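Long-range contact in Blr3880 protein (Bradyrhizobium japonicum, PDB 2OOD), which probably catalyses the zinc-dependent hydrolytic deamination of guanine to xanthine, releasing ammonia: residues A[403-408]-A[457-462]. Residues are numbered along the deposited sequence; the frame is centred on the assembly and turned at random.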
ATOM      1  N   GLU A 403     -24.357   3.230  19.688  1.00 39.02           N
ATOM      2  CA  GLU A 403     -24.913   3.732  18.450  1.00 38.18           C
ATOM      3  C   GLU A 403     -24.646   2.708  17.345  1.00 37.86           C
ATOM      4  O   GLU A 403     -23.579   2.101  17.288  1.00 38.38           O
ATOM      5  CB  GLU A 403     -24.301   5.099  18.170  1.00 37.87           C
ATOM      6  CG  GLU A 403     -24.373   5.971  19.415  1.00 38.04           C
ATOM      7  CD  GLU A 403     -23.913   7.388  19.194  1.00 39.35           C
ATOM      8  OE1 GLU A 403     -22.851   7.582  18.571  1.00 41.02           O
ATOM      9  OE2 GLU A 403     -24.611   8.313  19.658  1.00 41.23           O
ATOM     10  N   ALA A 404     -25.632   2.505  16.480  1.00 37.25           N
ATOM     11  CA  ALA A 404     -25.527   1.512  15.424  1.00 35.95           C
ATOM     12  C   ALA A 404     -24.869   1.928  14.119  1.00 36.30           C
ATOM     13  O   ALA A 404     -25.549   2.117  13.116  1.00 37.84           O
ATOM     14  CB  ALA A 404     -26.902   0.939  15.135  1.00 34.48           C
ATOM     15  N   ASP A 405     -23.547   2.076  14.127  1.00 36.61           N
ATOM     16  CA  ASP A 405     -22.816   2.406  12.904  1.00 34.66           C
ATOM     17  C   ASP A 405     -22.176   1.089  12.505  1.00 33.64           C
ATOM     18  O   ASP A 405     -21.573   0.431  13.342  1.00 33.90           O
ATOM     19  CB  ASP A 405     -21.714   3.433  13.164  1.00 33.64           C
ATOM     20  CG  ASP A 405     -22.257   4.794  13.533  1.00 35.06           C
ATOM     21  OD1 ASP A 405     -23.476   4.993  13.388  1.00 35.70           O
ATOM     22  OD2 ASP A 405     -21.468   5.667  13.958  1.00 35.36           O
ATOM     23  N   PHE A 406     -22.314   0.674  11.255  1.00 31.41           N
ATOM     24  CA  PHE A 406     -21.690  -0.579  10.863  1.00 31.81           C
ATOM     25  C   PHE A 406     -21.418  -0.697   9.380  1.00 32.18           C
ATOM     26  O   PHE A 406     -21.917   0.091   8.580  1.00 31.52           O
ATOM     27  CB  PHE A 406     -22.512  -1.775  11.363  1.00 31.99           C
ATOM     28  CG  PHE A 406     -23.957  -1.757  10.942  1.00 33.71           C
ATOM     29  CD1 PHE A 406     -24.376  -2.444   9.806  1.00 33.71           C
ATOM     30  CD2 PHE A 406     -24.905  -1.052  11.683  1.00 33.93           C
ATOM     31  CE1 PHE A 406     -25.723  -2.428   9.417  1.00 33.31           C
ATOM     32  CE2 PHE A 406     -26.248  -1.034  11.294  1.00 33.96           C
ATOM     33  CZ  PHE A 406     -26.650  -1.722  10.164  1.00 33.05           C
ATOM     34  N   VAL A 407     -20.610  -1.687   9.024  1.00 31.70           N
ATOM     35  CA  VAL A 407     -20.222  -1.904   7.642  1.00 31.44           C
ATOM     36  C   VAL A 407     -20.394  -3.353   7.224  1.00 32.07           C
ATOM     37  O   VAL A 407     -20.077  -4.271   7.973  1.00 33.41           O
ATOM     38  CB  VAL A 407     -18.732  -1.504   7.426  1.00 31.31           C
ATOM     39  CG1 VAL A 407     -18.261  -1.937   6.055  1.00 31.58           C
ATOM     40  CG2 VAL A 407     -18.565  -0.001   7.574  1.00 31.23           C
ATOM     41  N   ALA A 408     -20.909  -3.558   6.023  1.00 31.48           N
ATOM     42  CA  ALA A 408     -21.075  -4.902   5.512  1.00 31.97           C
ATOM     43  C   ALA A 408     -19.905  -5.135   4.566  1.00 32.83           C
ATOM     44  O   ALA A 408     -19.825  -4.521   3.500  1.00 33.45           O
ATOM     45  CB  ALA A 408     -22.393  -5.030   4.776  1.00 31.33           C
ATOM     46  N   TRP A 457     -23.526   1.821   7.207  1.00 35.87           N
ATOM     47  CA  TRP A 457     -24.714   2.288   7.909  1.00 35.27           C
ATOM     48  C   TRP A 457     -24.356   3.239   9.042  1.00 35.57           C
ATOM     49  O   TRP A 457     -23.345   3.064   9.711  1.00 36.32           O
ATOM     50  CB  TRP A 457     -25.482   1.095   8.490  1.00 35.80           C
ATOM     51  CG  TRP A 457     -26.015   0.124   7.463  1.00 36.90           C
ATOM     52  CD1 TRP A 457     -25.293  -0.561   6.530  1.00 37.25           C
ATOM     53  CD2 TRP A 457     -27.383  -0.279   7.284  1.00 37.05           C
ATOM     54  NE1 TRP A 457     -26.123  -1.366   5.783  1.00 36.85           N
ATOM     55  CE2 TRP A 457     -27.408  -1.210   6.226  1.00 36.94           C
ATOM     56  CE3 TRP A 457     -28.586   0.057   7.918  1.00 37.63           C
ATOM     57  CZ2 TRP A 457     -28.599  -1.808   5.786  1.00 36.97           C
ATOM     58  CZ3 TRP A 457     -29.772  -0.545   7.476  1.00 36.48           C
ATOM     59  CH2 TRP A 457     -29.763  -1.462   6.425  1.00 36.43           C
ATOM     60  N   VAL A 458     -25.199   4.237   9.257  1.00 35.93           N
ATOM     61  CA  VAL A 458     -24.991   5.202  10.323  1.00 36.13           C
ATOM     62  C   VAL A 458     -26.310   5.354  11.066  1.00 38.85           C
ATOM     63  O   VAL A 458     -27.299   5.809  10.490  1.00 38.16           O
ATOM     64  CB  VAL A 458     -24.589   6.570   9.767  1.00 34.83           C
ATOM     65  CG1 VAL A 458     -24.371   7.544  10.900  1.00 33.52           C
ATOM     66  CG2 VAL A 458     -23.344   6.438   8.940  1.00 34.16           C
HETATM   67  N   MSE A 459     -26.327   4.967  12.338  1.00 40.41           N
HETATM   68  CA  MSE A 459     -27.535   5.067  13.151  1.00 42.16           C
HETATM   69  C   MSE A 459     -28.691   4.223  12.601  1.00 41.91           C
HETATM   70  O   MSE A 459     -29.828   4.688  12.531  1.00 42.26           O
HETATM   71  CB  MSE A 459     -27.977   6.529  13.250  1.00 45.53           C
HETATM   72  CG  MSE A 459     -27.064   7.390  14.080  1.00 51.64           C
HETATM   73 SE   MSE A 459     -27.051   6.836  15.966  1.00 59.10          SE
HETATM   74  CE  MSE A 459     -28.179   8.252  16.703  1.00 60.49           C
ATOM     75  N   GLY A 460     -28.403   2.989  12.205  1.00 40.38           N
ATOM     76  CA  GLY A 460     -29.452   2.128  11.689  1.00 40.19           C
ATOM     77  C   GLY A 460     -29.997   2.541  10.333  1.00 39.86           C
ATOM     78  O   GLY A 460     -30.976   1.971   9.845  1.00 39.22           O
ATOM     79  N   LYS A 461     -29.354   3.525   9.718  1.00 39.46           N
ATOM     80  CA  LYS A 461     -29.768   4.030   8.416  1.00 38.67           C
ATOM     81  C   LYS A 461     -28.674   3.715   7.389  1.00 38.00           C
ATOM     82  O   LYS A 461     -27.510   4.046   7.604  1.00 38.91           O
ATOM     83  CB  LYS A 461     -29.968   5.545   8.517  1.00 39.63           C
ATOM     84  CG  LYS A 461     -31.243   6.079   7.881  1.00 42.04           C
ATOM     85  CD  LYS A 461     -32.139   6.776   8.908  1.00 43.64           C
ATOM     86  CE  LYS A 461     -32.743   5.774   9.891  1.00 44.62           C
ATOM     87  NZ  LYS A 461     -33.569   6.448  10.943  1.00 44.50           N
ATOM     88  N   ARG A 462     -29.026   3.076   6.279  1.00 36.77           N
ATOM     89  CA  ARG A 462     -28.018   2.768   5.271  1.00 36.24           C
ATOM     90  C   ARG A 462     -27.673   3.978   4.414  1.00 36.14           C
ATOM     91  O   ARG A 462     -28.417   4.325   3.502  1.00 36.36           O
ATOM     92  CB  ARG A 462     -28.475   1.640   4.351  1.00 36.05           C
ATOM     93  CG  ARG A 462     -27.391   1.236   3.364  1.00 37.47           C
ATOM     94  CD  ARG A 462     -27.797   0.052   2.505  1.00 40.20           C
ATOM     95  NE  ARG A 462     -28.737   0.424   1.452  1.00 43.72           N
ATOM     96  CZ  ARG A 462     -29.409  -0.449   0.708  1.00 45.87           C
ATOM     97  NH1 ARG A 462     -29.251  -1.756   0.901  1.00 47.93           N
ATOM     98  NH2 ARG A 462     -30.235  -0.018  -0.238  1.00 47.06           N
TER
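W457 and F406 sit side by side on neighbouring antiparallel strands, their rings in an offset stack with planes 19° apart. From CB outward, the tryptophan runs across the F406 ring. Its CB lies over the ring centre, a CH-pi contact 3.5 Å from the centroid; CG and CD2 then pass over the CE1–CZ rim, and CE3 stays near CZ. NE1 is hydrogen-bonded to E455 OE1, and R462 CB lies over the indole face opposite F406. F406 reaches this position with CG between its backbone N and carbonyl carbon (chi1 55°), and its side chain also touches M38 of strand 36-41.

The same two residues form a hydrogen-bonded pair: W457 N gives a nearly straight bond to F406 O (2.7 Å), and F406 N reaches W457 O from above the carbonyl plane. Strand 406-409 thus joins the C-terminal hairpin to strand 70-81, away from the zinc site. The type I' turn V458–K461 closes against the loop before the strand, G460 N donating to A404 O (3.1 Å).

The D405 carboxylate spans two partners, OD1 taking M459 N (3.0 Å) and OD2 pairing with R198, which E403 OE1 also meets. Shared this way, it probably stays ionised and helps fix the turn.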